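Local coordinates for putative YfrE protein (Vibrio parahaemolyticus RIMD 2210633, PDB 3BEE), which is of unknown function but probably acts in cytochrome c-type biogenesis, this chain being the C-terminal, TPR-containing part of a longer membrane protein, at residues T14-L19 against T25-L30; L68-N73 against V80-S85; F57-A62 against N87-L92; A44-I49 against I63-L68. All blocks are in the same frame, centred on the assembly; numbering follows the deposited sequence.

Contact 1. Residues T14-L19 against T25-L30; sequences TTLYYL and TDEVSL. With EDO (1,2-ethanediol), chain C.
Leu16 and Val28 form the apolar centre of this contact, where helix 6-18 packs against the first turn of helix 26-38. Leu16 CB lies 3.8 Å from Val28 CG2, and the same methyl reaches the backbone of the opposite helix at Tyr17 N. The other methyl, CG1, comes up beside Tyr17 CB at 4.5 Å, a looser touch, so the branched end of Val28 straddles two successive residues. The phenol of Tyr17 leads on to helix 43-55, where its OH is hydrogen-bonded to Asp52.

A van der Waals touch links Leu16 to a charged residue. Glu27, with CG anti to the backbone N (chi1 -174°) and the chain extended beyond it, lays its carboxylate end across Leu16 at about a right angle, Leu16 CD1 standing 3.8 Å from Glu27 CD.

The start of helix 26-38 carries a cluster of polar bonds. Thr25 is the N-cap: its OG1 accepts from Val28 N at 3.1 Å in a nearly straight bond (172°). The hydroxyl OG of Ser29 gives its proton to Thr25 O at 2.8 Å, from above the carbonyl plane, and Ser29 N uses the same oxygen. The next two amides meet a bound 1,2-ethanediol, probably from the crystallisation liquor: Asp26 N donates to its O2 at 3.1 Å and Glu27 N to its O1 at 3.2 Å.

The two helices run roughly antiparallel (147°), consistent with the stacked helices of a TPR-type fold. No hydrogen bond crosses between them; apolar packing joins the helices, while the diol and the cap satisfy the first amides of helix 26-38.

Contact 2. Residues L68-N73 against V80-S85; sequences LLLDSN and VTIIES
Leu69 meets Ile82 methyl to methyl, Leu69 CD2 lying 3.5 Å from Ile82 CD1, while the two side chains cross at about a right angle. Leu69 CG is also close to that terminal methyl, so the end of the isoleucine rests against the CG-CD2 branch of the leucine. The isoleucine's extended chain, with chi2 near 169°, is what carries CD1 this far across.

One residue on, Leu70 approaches the other branch of Ile82. Its CD2 is 3.6 Å from Ile82 CG2, and the two side chains slide past each other in opposite directions. Ile82 therefore splits its branches between successive leucines, CD1 to Leu69 and CG2 to Leu70. The second methyl of Leu70 turns to the following residue of helix 79-92: Leu70 CD1 stands 3.9 Å from Ile83 CG1, crossing it at about a right angle at the more exposed border of the contact.

Farther on, Asp71 N bonds back to Leu68 O at 3.1 Å and Ser72 N to Leu69 O at 2.9 Å, i to i-3 bonds that keep this part of the backbone tightly wound. The carbonyl of Leu70 is taken up by Arg79, and the OG of Ser72 bonds to Asp74 N in the loop.

The contact joins the C-terminal part of helix 59-70 to the beginning of helix 79-92 in this all-helical fold, without any hydrogen bond between the segments. Leu77 of the connecting loop packs on Leu69, Ser72 and Ile82, and one turn back along helix 59-70 Trp66 covers Ile82 and Ser85.

Contact 3. Residues F57-A62 against N87-L92; sequences FRFQEA and NKAKKL
Leu92 sits over one face of the Phe59 ring in a CH-pi contact, its CB 3.8 Å from the ring centroid and only 13° off the normal. Farther along the same side chain, Leu92 CD1 reaches the rim at Phe59 CE1, 3.7 Å away, so the leucine spreads from the middle of the ring to its border. At the root of the phenylalanine, Phe59 CB lies 3.6 Å from Ala89 O and 4.2 Å from Ala89 CB. The small alanine allows a close backbone approach, with the CA atoms of Phe59 and Ala89 5.2 Å apart.

Here the first turn of helix 59-70 meets the last turns of helix 79-92, whose packing continues the helical array of a TPR-like fold.

The opposite face of the Phe59 ring is covered toward its rim by Phe57 CA. Phe57 has left helical geometry with a positive phi (68°) in a Schellman motif that ends helix 43-55, and Arg58 follows as the N-cap of the next helix. The Arg58 side chain is held by a hydrogen bond from NE to His53. Phe54 meets the Phe59 ring edge-to-face and also touches Leu92, while Ile63 and Trp66 pack on Ala89.

Contact 4. Residues A44-I49 against I63-L68; sequences AALSLI and IDTWVL
Thr65 of helix 59-70 presses its methyl against Leu46 and Ile49 of helix 43-55. This methyl, CG2, stands anti to the backbone N, as its hydroxyl at chi1 -48° requires, and points at the opposite helix. It lies 3.4 Å from Leu46 O, a close van der Waals touch on a backbone carbonyl, and 3.8 Å from Ile49 CG2, the threonine and isoleucine side chains crossing at about a right angle. Leu46 CD2 is a looser neighbour, 4.2 Å from the same Thr65 CG2. The hydroxyl OG1 is satisfied within its own helix by a hydrogen bond to Glu61 O.

Helices 43-55 and 59-70 are successive in the chain and pack side by side, as neighbouring helices do in a TPR-type helical array; the centre of this buried contact lies about 4 Å from the centre of the chain.

Next comes Trp66, which starts out away from helix 43-55, but the NE1 side of its indole returns to it. Trp66 NE1 donates to a water at 2.9 Å, and Ser47 OG lies 3.0 Å from that same water oxygen, so a single water bridges the two helices. The Trp66 side chain packs on Ala50 and Phe54 of helix 43-55 and on Ile86 of helix 79-92. Leu68, two residues farther, has its CB directed toward helix 43-55, and its CD2 comes within 4.5 Å of Leu46 CD2. Leu46 also touches Leu36, and Ile49 touches Leu32 and Leu36, of helix 26-38.

From the N terminus, contact 1 closes the short loop between helices 6-18 and 26-38. Contact 4 then joins helix 43-55 to helix 59-70 and touches contact 1 through Leu48, which packs on Thr14, Tyr17, Tyr18 and Val28. Contact 2 opens once contact 4 has closed, closing the turn from helix 59-70 to helix 79-92, and shares Leu68 with it. Contact 3 closes the wider loop from the start of helix 59-70 to the end of helix 79-92, and contact 2 lies within it, while contacts 3 and 4 cross, their segments alternating along the chain. Contacts 1 and 2 lie on opposite sides of the chain's centre, with contact 4 touching both.

Contact 1. Residues T14-L19 against T25-L30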
loop_
_atom_site.group_PDB
_atom_site.type_symbol
_atom_site.label_atom_id
_atom_site.label_comp_id
_atom_site.label_asym_id
_atom_site.label_seq_id
_atom_site.Cartn_x
_atom_site.Cartn_y
_atom_site.Cartn_z
ATOM N N THR A 14 3.486 6.564 -5.636
ATOM C CA THR A 14 4.590 5.600 -5.599
ATOM C C THR A 14 5.846 6.232 -6.209
ATOM O O THR A 14 6.940 6.094 -5.660
ATOM C CB THR A 14 4.218 4.319 -6.374
ATOM O OG1 THR A 14 3.041 3.739 -5.805
ATOM C CG2 THR A 14 5.380 3.283 -6.383
ATOM N N THR A 15 5.701 6.917 -7.344
ATOM C CA THR A 15 6.838 7.609 -7.945
ATOM C C THR A 15 7.432 8.660 -6.987
ATOM O O THR A 15 8.638 8.688 -6.761
ATOM C CB THR A 15 6.478 8.271 -9.289
ATOM O OG1 THR A 15 6.053 7.269 -10.216
ATOM C CG2 THR A 15 7.690 8.954 -9.865
ATOM N N LEU A 16 6.584 9.519 -6.426
ATOM C CA LEU A 16 7.055 10.541 -5.499
ATOM C C LEU A 16 7.700 9.935 -4.255
ATOM O O LEU A 16 8.674 10.487 -3.752
ATOM C CB LEU A 16 5.938 11.484 -5.089
ATOM C CG LEU A 16 5.302 12.333 -6.177
ATOM C CD1 LEU A 16 3.957 12.710 -5.648
ATOM C CD2 LEU A 16 6.124 13.558 -6.544
ATOM N N TYR A 17 7.180 8.798 -3.789
ATOM C CA TYR A 17 7.758 8.078 -2.661
ATOM C C TYR A 17 9.171 7.516 -2.918
ATOM O O TYR A 17 10.134 7.966 -2.264
ATOM C CB TYR A 17 6.837 6.928 -2.229
ATOM C CG TYR A 17 7.305 6.182 -0.986
ATOM C CD1 TYR A 17 6.986 6.656 0.284
ATOM C CD2 TYR A 17 8.032 4.986 -1.083
ATOM C CE1 TYR A 17 7.376 5.961 1.424
ATOM C CE2 TYR A 17 8.442 4.283 0.055
ATOM C CZ TYR A 17 8.123 4.783 1.304
ATOM O OH TYR A 17 8.515 4.131 2.444
ATOM N N TYR A 18 9.272 6.496 -3.807
ATOM C CA TYR A 18 10.548 5.712 -4.042
ATOM C C TYR A 18 11.688 6.513 -4.605
ATOM O O TYR A 18 12.886 6.202 -4.352
ATOM C CB TYR A 18 10.367 4.433 -4.904
ATOM C CG TYR A 18 9.701 3.328 -4.118
ATOM C CD1 TYR A 18 10.363 2.701 -3.054
ATOM C CD2 TYR A 18 8.379 2.970 -4.374
ATOM C CE1 TYR A 18 9.725 1.693 -2.279
ATOM C CE2 TYR A 18 7.725 1.991 -3.615
ATOM C CZ TYR A 18 8.408 1.354 -2.578
ATOM O OH TYR A 18 7.759 0.420 -1.846
ATOM N N LEU A 19 11.341 7.519 -5.392
ATOM C CA LEU A 19 12.389 8.306 -6.049
ATOM C C LEU A 19 12.840 9.456 -5.148
ATOM O O LEU A 19 13.892 10.086 -5.403
ATOM C CB LEU A 19 11.986 8.762 -7.473
ATOM C CG LEU A 19 12.522 7.954 -8.681
ATOM C CD1 LEU A 19 11.762 6.652 -8.895
ATOM C CD2 LEU A 19 12.455 8.783 -9.946
ATOM N N THR A 25 5.372 11.950 2.507
ATOM C CA THR A 25 5.099 13.403 2.618
ATOM C C THR A 25 3.596 13.639 2.597
ATOM O O THR A 25 2.833 12.726 2.276
ATOM C CB THR A 25 5.709 14.166 1.431
ATOM O OG1 THR A 25 5.073 13.729 0.219
ATOM C CG2 THR A 25 7.212 13.908 1.336
ATOM N N ASP A 26 3.165 14.850 2.949
ATOM C CA ASP A 26 1.767 15.238 2.780
ATOM C C ASP A 26 1.276 14.997 1.334
ATOM O O ASP A 26 0.146 14.546 1.125
ATOM C CB ASP A 26 1.556 16.699 3.199
ATOM C CG ASP A 26 1.783 16.905 4.698
ATOM O OD1 ASP A 26 1.806 15.887 5.427
ATOM O OD2 ASP A 26 1.948 18.058 5.149
ATOM N N GLU A 27 2.140 15.259 0.348
ATOM C CA GLU A 27 1.777 15.089 -1.064
ATOM C C GLU A 27 1.479 13.626 -1.398
ATOM O O GLU A 27 0.449 13.301 -2.009
ATOM C CB GLU A 27 2.883 15.663 -1.958
ATOM C CG GLU A 27 2.546 15.656 -3.422
ATOM C CD GLU A 27 3.627 16.269 -4.299
ATOM O OE1 GLU A 27 4.804 16.354 -3.855
ATOM O OE2 GLU A 27 3.295 16.652 -5.437
ATOM N N VAL A 28 2.375 12.735 -0.971
ATOM C CA VAL A 28 2.200 11.290 -1.159
ATOM C C VAL A 28 0.959 10.817 -0.408
ATOM O O VAL A 28 0.163 10.069 -0.959
ATOM C CB VAL A 28 3.457 10.488 -0.680
ATOM C CG1 VAL A 28 3.198 8.946 -0.648
ATOM C CG2 VAL A 28 4.667 10.797 -1.563
ATOM N N SER A 29 0.798 11.256 0.848
ATOM C CA SER A 29 -0.308 10.806 1.674
ATOM C C SER A 29 -1.633 11.215 1.049
ATOM O O SER A 29 -2.552 10.389 0.975
ATOM C CB SER A 29 -0.218 11.355 3.107
ATOM O OG SER A 29 1.063 11.054 3.676
ATOM N N LEU A 30 -1.742 12.471 0.598
ATOM C CA LEU A 30 -2.979 12.910 -0.047
ATOM C C LEU A 30 -3.326 12.119 -1.317
ATOM O O LEU A 30 -4.473 11.752 -1.502
ATOM C CB LEU A 30 -2.965 14.432 -0.326
ATOM C CG LEU A 30 -4.244 15.109 -0.855
ATOM C CD1 LEU A 30 -5.491 14.916 0.076
ATOM C CD2 LEU A 30 -3.998 16.623 -1.101
HETATM C C1 EDO C . 4.766 18.148 2.130
HETATM O O1 EDO C . 4.457 17.402 0.933
HETATM C C2 EDO C . 5.913 17.547 2.964
HETATM O O2 EDO C . 5.375 16.750 4.054
#

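Contact 2. Residues L68-N73 against V80-S85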
loop_
_atom_site.group_PDB
_atom_site.type_symbol
_atom_site.label_atom_id
_atom_site.label_comp_id
_atom_site.label_asym_id
_atom_site.label_seq_id
_atom_site.Cartn_x
_atom_site.Cartn_y
_atom_site.Cartn_z
ATOM N N LEU A 68 -5.893 -6.125 5.746
ATOM C CA LEU A 68 -6.963 -5.294 5.211
ATOM C C LEU A 68 -7.059 -5.433 3.683
ATOM O O LEU A 68 -8.137 -5.631 3.141
ATOM C CB LEU A 68 -6.781 -3.820 5.642
ATOM C CG LEU A 68 -7.872 -2.830 5.215
ATOM C CD1 LEU A 68 -9.220 -3.082 5.928
ATOM C CD2 LEU A 68 -7.443 -1.384 5.450
ATOM N N LEU A 69 -5.926 -5.374 3.003
ATOM C CA LEU A 69 -5.890 -5.585 1.552
ATOM C C LEU A 69 -6.470 -6.954 1.155
ATOM O O LEU A 69 -7.177 -7.056 0.151
ATOM C CB LEU A 69 -4.452 -5.419 1.019
ATOM C CG LEU A 69 -4.180 -5.640 -0.480
ATOM C CD1 LEU A 69 -5.181 -4.860 -1.381
ATOM C CD2 LEU A 69 -2.751 -5.256 -0.804
ATOM N N LEU A 70 -6.178 -7.990 1.945
ATOM C CA LEU A 70 -6.661 -9.346 1.672
ATOM C C LEU A 70 -8.184 -9.437 1.651
ATOM O O LEU A 70 -8.732 -10.369 1.066
ATOM C CB LEU A 70 -6.080 -10.353 2.675
ATOM C CG LEU A 70 -4.568 -10.636 2.558
ATOM C CD1 LEU A 70 -4.060 -11.551 3.724
ATOM C CD2 LEU A 70 -4.292 -11.286 1.202
ATOM N N ASP A 71 -8.865 -8.487 2.291
ATOM C CA ASP A 71 -10.341 -8.489 2.291
ATOM C C ASP A 71 -10.928 -7.989 0.967
ATOM O O ASP A 71 -12.148 -8.045 0.771
ATOM C CB ASP A 71 -10.938 -7.731 3.488
ATOM C CG ASP A 71 -12.201 -8.376 3.984
ATOM O OD1 ASP A 71 -12.298 -9.621 3.865
ATOM O OD2 ASP A 71 -13.117 -7.671 4.467
ATOM N N SER A 72 -10.053 -7.512 0.072
ATOM C CA SER A 72 -10.415 -7.195 -1.310
ATOM C C SER A 72 -11.168 -8.342 -1.983
ATOM O O SER A 72 -10.826 -9.509 -1.804
ATOM C CB SER A 72 -9.175 -6.909 -2.145
ATOM O OG SER A 72 -9.540 -6.484 -3.454
ATOM N N ASN A 73 -12.185 -7.985 -2.762
ATOM C CA ASN A 73 -12.974 -8.948 -3.520
ATOM C C ASN A 73 -12.457 -9.100 -4.953
ATOM O O ASN A 73 -13.098 -9.765 -5.781
ATOM C CB ASN A 73 -14.463 -8.545 -3.520
ATOM C CG ASN A 73 -15.275 -9.270 -2.445
ATOM O OD1 ASN A 73 -14.732 -9.994 -1.607
ATOM N ND2 ASN A 73 -16.586 -9.083 -2.478
ATOM N N VAL A 80 -0.956 -14.618 -2.585
ATOM C CA VAL A 80 0.246 -15.360 -2.248
ATOM C C VAL A 80 1.407 -14.431 -1.842
ATOM O O VAL A 80 2.001 -14.615 -0.790
ATOM C CB VAL A 80 0.642 -16.381 -3.345
ATOM C CG1 VAL A 80 1.985 -17.061 -3.014
ATOM C CG2 VAL A 80 -0.434 -17.464 -3.487
ATOM N N THR A 81 1.687 -13.406 -2.642
ATOM C CA THR A 81 2.808 -12.494 -2.342
ATOM C C THR A 81 2.508 -11.723 -1.081
ATOM O O THR A 81 3.384 -11.551 -0.236
ATOM C CB THR A 81 3.130 -11.544 -3.521
ATOM O OG1 THR A 81 3.459 -12.337 -4.662
ATOM C CG2 THR A 81 4.331 -10.650 -3.198
ATOM N N ILE A 82 1.260 -11.288 -0.936
ATOM C CA ILE A 82 0.838 -10.526 0.239
ATOM C C ILE A 82 1.050 -11.342 1.520
ATOM O O ILE A 82 1.585 -10.844 2.502
ATOM C CB ILE A 82 -0.613 -10.088 0.092
ATOM C CG1 ILE A 82 -0.716 -9.011 -1.004
ATOM C CG2 ILE A 82 -1.172 -9.558 1.422
ATOM C CD1 ILE A 82 -2.183 -8.694 -1.429
ATOM N N ILE A 83 0.637 -12.600 1.496
ATOM C CA ILE A 83 0.770 -13.452 2.681
ATOM C C ILE A 83 2.248 -13.830 2.976
ATOM O O ILE A 83 2.606 -14.028 4.140
ATOM C CB ILE A 83 -0.128 -14.693 2.570
ATOM C CG1 ILE A 83 -1.611 -14.279 2.547
ATOM C CG2 ILE A 83 0.119 -15.689 3.725
ATOM C CD1 ILE A 83 -2.497 -15.376 2.033
ATOM N N GLU A 84 3.081 -13.946 1.935
ATOM C CA GLU A 84 4.530 -14.077 2.133
ATOM C C GLU A 84 5.116 -12.825 2.832
ATOM O O GLU A 84 5.985 -12.942 3.714
ATOM C CB GLU A 84 5.252 -14.375 0.797
ATOM C CG GLU A 84 4.988 -15.850 0.254
ATOM C CD GLU A 84 5.479 -16.109 -1.187
ATOM O OE1 GLU A 84 5.718 -15.130 -1.947
ATOM O OE2 GLU A 84 5.625 -17.307 -1.561
ATOM N N SER A 85 4.632 -11.644 2.446
ATOM C CA SER A 85 5.009 -10.393 3.103
ATOM C C SER A 85 4.609 -10.382 4.584
ATOM O O SER A 85 5.415 -9.972 5.445
ATOM C CB SER A 85 4.403 -9.188 2.389
ATOM O OG SER A 85 4.893 -9.111 1.056
#

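Contact 3. Residues F57-A62 against N87-L92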
loop_
_atom_site.group_PDB
_atom_site.type_symbol
_atom_site.label_atom_id
_atom_site.label_comp_id
_atom_site.label_asym_id
_atom_site.label_seq_id
_atom_site.Cartn_x
_atom_site.Cartn_y
_atom_site.Cartn_z
ATOM N N PHE A 57 10.153 -0.446 9.698
ATOM C CA PHE A 57 10.242 -1.433 10.789
ATOM C C PHE A 57 8.966 -1.437 11.674
ATOM O O PHE A 57 8.976 -1.934 12.796
ATOM C CB PHE A 57 11.541 -1.228 11.618
ATOM C CG PHE A 57 12.801 -1.797 10.968
ATOM C CD1 PHE A 57 12.953 -1.843 9.583
ATOM C CD2 PHE A 57 13.833 -2.289 11.753
ATOM C CE1 PHE A 57 14.105 -2.383 8.986
ATOM C CE2 PHE A 57 15.014 -2.819 11.168
ATOM C CZ PHE A 57 15.142 -2.863 9.788
ATOM N N ARG A 58 7.873 -0.863 11.160
ATOM C CA ARG A 58 6.572 -0.950 11.815
ATOM C C ARG A 58 5.890 -2.205 11.297
ATOM O O ARG A 58 4.970 -2.135 10.483
ATOM C CB ARG A 58 5.719 0.308 11.569
ATOM C CG ARG A 58 6.340 1.585 12.163
ATOM C CD ARG A 58 5.446 2.784 12.014
ATOM N NE ARG A 58 5.094 3.036 10.620
ATOM C CZ ARG A 58 5.685 3.944 9.845
ATOM N NH1 ARG A 58 6.676 4.693 10.322
ATOM N NH2 ARG A 58 5.281 4.110 8.592
ATOM N N PHE A 59 6.350 -3.364 11.772
ATOM C CA PHE A 59 5.963 -4.642 11.172
ATOM C C PHE A 59 4.493 -4.975 11.444
ATOM O O PHE A 59 3.806 -5.543 10.600
ATOM C CB PHE A 59 6.920 -5.776 11.642
ATOM C CG PHE A 59 8.345 -5.581 11.168
ATOM C CD1 PHE A 59 8.627 -5.493 9.787
ATOM C CD2 PHE A 59 9.388 -5.415 12.080
ATOM C CE1 PHE A 59 9.926 -5.270 9.324
ATOM C CE2 PHE A 59 10.686 -5.169 11.627
ATOM C CZ PHE A 59 10.965 -5.124 10.242
ATOM N N GLN A 60 4.022 -4.621 12.626
ATOM C CA GLN A 60 2.617 -4.841 12.999
ATOM C C GLN A 60 1.672 -4.058 12.093
ATOM O O GLN A 60 0.687 -4.603 11.582
ATOM C CB GLN A 60 2.376 -4.452 14.459
ATOM C CG GLN A 60 0.899 -4.494 14.823
ATOM C CD GLN A 60 0.436 -5.878 15.212
ATOM O OE1 GLN A 60 -0.188 -6.584 14.414
ATOM N NE2 GLN A 60 0.727 -6.272 16.454
ATOM N N GLU A 61 1.972 -2.774 11.902
ATOM C CA GLU A 61 1.166 -1.944 11.028
ATOM C C GLU A 61 1.219 -2.375 9.579
ATOM O O GLU A 61 0.218 -2.272 8.903
ATOM C CB GLU A 61 1.552 -0.474 11.178
ATOM C CG GLU A 61 1.224 -0.015 12.578
ATOM C CD GLU A 61 1.795 1.320 12.926
ATOM O OE1 GLU A 61 1.400 2.315 12.268
ATOM O OE2 GLU A 61 2.612 1.369 13.884
ATOM N N ALA A 62 2.386 -2.846 9.108
ATOM C CA ALA A 62 2.495 -3.448 7.769
ATOM C C ALA A 62 1.526 -4.620 7.609
ATOM O O ALA A 62 0.789 -4.700 6.630
ATOM C CB ALA A 62 3.946 -3.887 7.481
ATOM N N ASN A 87 4.069 -12.951 6.428
ATOM C CA ASN A 87 4.897 -13.909 7.124
ATOM C C ASN A 87 6.319 -13.440 7.456
ATOM O O ASN A 87 6.803 -13.700 8.547
ATOM C CB ASN A 87 4.930 -15.237 6.392
ATOM C CG ASN A 87 4.354 -16.331 7.218
ATOM O OD1 ASN A 87 5.073 -17.266 7.618
ATOM N ND2 ASN A 87 3.061 -16.207 7.554
ATOM N N LYS A 88 6.975 -12.775 6.509
ATOM C CA LYS A 88 8.262 -12.138 6.752
ATOM C C LYS A 88 8.155 -11.131 7.933
ATOM O O LYS A 88 8.928 -11.199 8.877
ATOM C CB LYS A 88 8.749 -11.444 5.454
ATOM C CG LYS A 88 10.234 -11.121 5.386
ATOM C CD LYS A 88 10.604 -10.612 3.945
ATOM C CE LYS A 88 12.109 -10.352 3.743
ATOM N NZ LYS A 88 13.021 -11.542 3.464
ATOM N N ALA A 89 7.205 -10.198 7.841
ATOM C CA ALA A 89 6.959 -9.176 8.880
ATOM C C ALA A 89 6.767 -9.785 10.273
ATOM O O ALA A 89 7.387 -9.360 11.251
ATOM C CB ALA A 89 5.770 -8.326 8.503
ATOM N N LYS A 90 5.929 -10.809 10.331
ATOM C CA LYS A 90 5.614 -11.545 11.554
ATOM C C LYS A 90 6.894 -12.100 12.181
ATOM O O LYS A 90 7.075 -12.022 13.382
ATOM C CB LYS A 90 4.644 -12.672 11.183
ATOM C CG LYS A 90 4.206 -13.579 12.275
ATOM C CD LYS A 90 2.982 -14.397 11.810
ATOM C CE LYS A 90 3.382 -15.715 11.139
ATOM N NZ LYS A 90 2.168 -16.453 10.652
ATOM N N LYS A 91 7.791 -12.634 11.352
ATOM C CA LYS A 91 9.052 -13.202 11.816
ATOM C C LYS A 91 10.054 -12.138 12.270
ATOM O O LYS A 91 11.001 -12.455 12.943
ATOM C CB LYS A 91 9.682 -14.043 10.711
ATOM C CG LYS A 91 9.033 -15.418 10.467
ATOM C CD LYS A 91 9.700 -16.027 9.225
ATOM C CE LYS A 91 8.964 -17.219 8.641
ATOM N NZ LYS A 91 9.652 -17.585 7.353
ATOM N N LEU A 92 9.838 -10.879 11.897
ATOM C CA LEU A 92 10.763 -9.817 12.258
ATOM C C LEU A 92 10.300 -9.060 13.493
ATOM O O LEU A 92 11.026 -8.207 14.003
ATOM C CB LEU A 92 10.969 -8.841 11.083
ATOM C CG LEU A 92 11.746 -9.444 9.907
ATOM C CD1 LEU A 92 11.705 -8.498 8.745
ATOM C CD2 LEU A 92 13.197 -9.859 10.320
#

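Contact 4. Residues A44-I49 against I63-L68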
loop_
_atom_site.group_PDB
_atom_site.type_symbol
_atom_site.label_atom_id
_atom_site.label_comp_id
_atom_site.label_asym_id
_atom_site.label_seq_id
_atom_site.Cartn_x
_atom_site.Cartn_y
_atom_site.Cartn_z
ATOM N N ALA A 44 -2.459 -1.010 -5.405
ATOM C CA ALA A 44 -1.290 -0.129 -5.487
ATOM C C ALA A 44 -1.131 0.772 -4.238
ATOM O O ALA A 44 -0.031 0.930 -3.725
ATOM C CB ALA A 44 -1.327 0.692 -6.750
ATOM N N ALA A 45 -2.241 1.339 -3.761
ATOM C CA ALA A 45 -2.240 2.280 -2.649
ATOM C C ALA A 45 -1.948 1.593 -1.306
ATOM O O ALA A 45 -1.057 2.013 -0.571
ATOM C CB ALA A 45 -3.565 3.031 -2.596
ATOM N N LEU A 46 -2.698 0.537 -0.990
ATOM C CA LEU A 46 -2.518 -0.172 0.259
ATOM C C LEU A 46 -1.158 -0.838 0.299
ATOM O O LEU A 46 -0.527 -0.957 1.355
ATOM C CB LEU A 46 -3.625 -1.218 0.450
ATOM C CG LEU A 46 -5.013 -0.660 0.778
ATOM C CD1 LEU A 46 -6.026 -1.807 0.977
ATOM C CD2 LEU A 46 -4.965 0.217 2.012
ATOM N N SER A 47 -0.702 -1.265 -0.865
ATOM C CA SER A 47 0.588 -1.881 -0.963
ATOM C C SER A 47 1.728 -0.886 -0.663
ATOM O O SER A 47 2.665 -1.216 0.074
ATOM C CB SER A 47 0.726 -2.581 -2.324
ATOM O OG SER A 47 2.064 -2.824 -2.573
ATOM N N LEU A 48 1.639 0.336 -1.177
ATOM C CA LEU A 48 2.627 1.366 -0.808
ATOM C C LEU A 48 2.633 1.642 0.701
ATOM O O LEU A 48 3.690 1.756 1.324
ATOM C CB LEU A 48 2.408 2.689 -1.585
ATOM C CG LEU A 48 3.480 3.779 -1.397
ATOM C CD1 LEU A 48 4.841 3.287 -1.866
ATOM C CD2 LEU A 48 3.164 5.120 -2.120
ATOM N N ILE A 49 1.445 1.785 1.273
ATOM C CA ILE A 49 1.298 2.062 2.697
ATOM C C ILE A 49 1.932 0.948 3.554
ATOM O O ILE A 49 2.710 1.236 4.500
ATOM C CB ILE A 49 -0.203 2.283 3.053
ATOM C CG1 ILE A 49 -0.716 3.620 2.453
ATOM C CG2 ILE A 49 -0.441 2.218 4.596
ATOM C CD1 ILE A 49 -2.267 3.733 2.350
ATOM N N ILE A 63 1.516 -5.519 8.593
ATOM C CA ILE A 63 0.632 -6.689 8.576
ATOM C C ILE A 63 -0.833 -6.277 8.543
ATOM O O ILE A 63 -1.610 -6.800 7.735
ATOM C CB ILE A 63 0.920 -7.665 9.748
ATOM C CG1 ILE A 63 2.339 -8.236 9.627
ATOM C CG2 ILE A 63 -0.103 -8.833 9.772
ATOM C CD1 ILE A 63 2.817 -8.954 10.875
ATOM N N ASP A 64 -1.195 -5.323 9.397
ATOM C CA ASP A 64 -2.570 -4.834 9.490
ATOM C C ASP A 64 -3.055 -4.319 8.134
ATOM O O ASP A 64 -4.207 -4.505 7.783
ATOM C CB ASP A 64 -2.664 -3.693 10.510
ATOM C CG ASP A 64 -2.467 -4.168 11.943
ATOM O OD1 ASP A 64 -2.522 -5.380 12.190
ATOM O OD2 ASP A 64 -2.226 -3.325 12.825
ATOM N N THR A 65 -2.165 -3.649 7.407
ATOM C CA THR A 65 -2.497 -3.070 6.092
ATOM C C THR A 65 -2.661 -4.192 5.061
ATOM O O THR A 65 -3.579 -4.159 4.249
ATOM C CB THR A 65 -1.423 -2.056 5.622
ATOM O OG1 THR A 65 -1.125 -1.148 6.691
ATOM C CG2 THR A 65 -1.913 -1.268 4.413
ATOM N N TRP A 66 -1.773 -5.173 5.107
ATOM C CA TRP A 66 -1.857 -6.327 4.195
ATOM C C TRP A 66 -3.090 -7.181 4.480
ATOM O O TRP A 66 -3.722 -7.673 3.553
ATOM C CB TRP A 66 -0.580 -7.182 4.253
ATOM C CG TRP A 66 0.587 -6.602 3.497
ATOM C CD1 TRP A 66 0.561 -6.027 2.223
ATOM C CD2 TRP A 66 1.960 -6.537 3.937
ATOM N NE1 TRP A 66 1.840 -5.615 1.870
ATOM C CE2 TRP A 66 2.710 -5.917 2.893
ATOM C CE3 TRP A 66 2.629 -6.956 5.099
ATOM C CZ2 TRP A 66 4.112 -5.690 2.991
ATOM C CZ3 TRP A 66 4.001 -6.739 5.206
ATOM C CH2 TRP A 66 4.736 -6.093 4.156
ATOM N N VAL A 67 -3.437 -7.344 5.757
ATOM C CA VAL A 67 -4.590 -8.155 6.126
ATOM C C VAL A 67 -5.875 -7.453 5.646
ATOM O O VAL A 67 -6.803 -8.104 5.173
ATOM C CB VAL A 67 -4.617 -8.462 7.641
ATOM C CG1 VAL A 67 -5.949 -9.160 8.051
ATOM C CG2 VAL A 67 -3.428 -9.337 8.047
ATOM N N LEU A 68 -5.893 -6.125 5.746
ATOM C CA LEU A 68 -6.963 -5.294 5.211
ATOM C C LEU A 68 -7.059 -5.433 3.683
ATOM O O LEU A 68 -8.137 -5.631 3.141
ATOM C CB LEU A 68 -6.781 -3.820 5.642
ATOM C CG LEU A 68 -7.872 -2.830 5.215
ATOM C CD1 LEU A 68 -9.220 -3.082 5.928
ATOM C CD2 LEU A 68 -7.443 -1.384 5.450
HETATM O O HOH W 1 2.987 -4.998 -0.730
#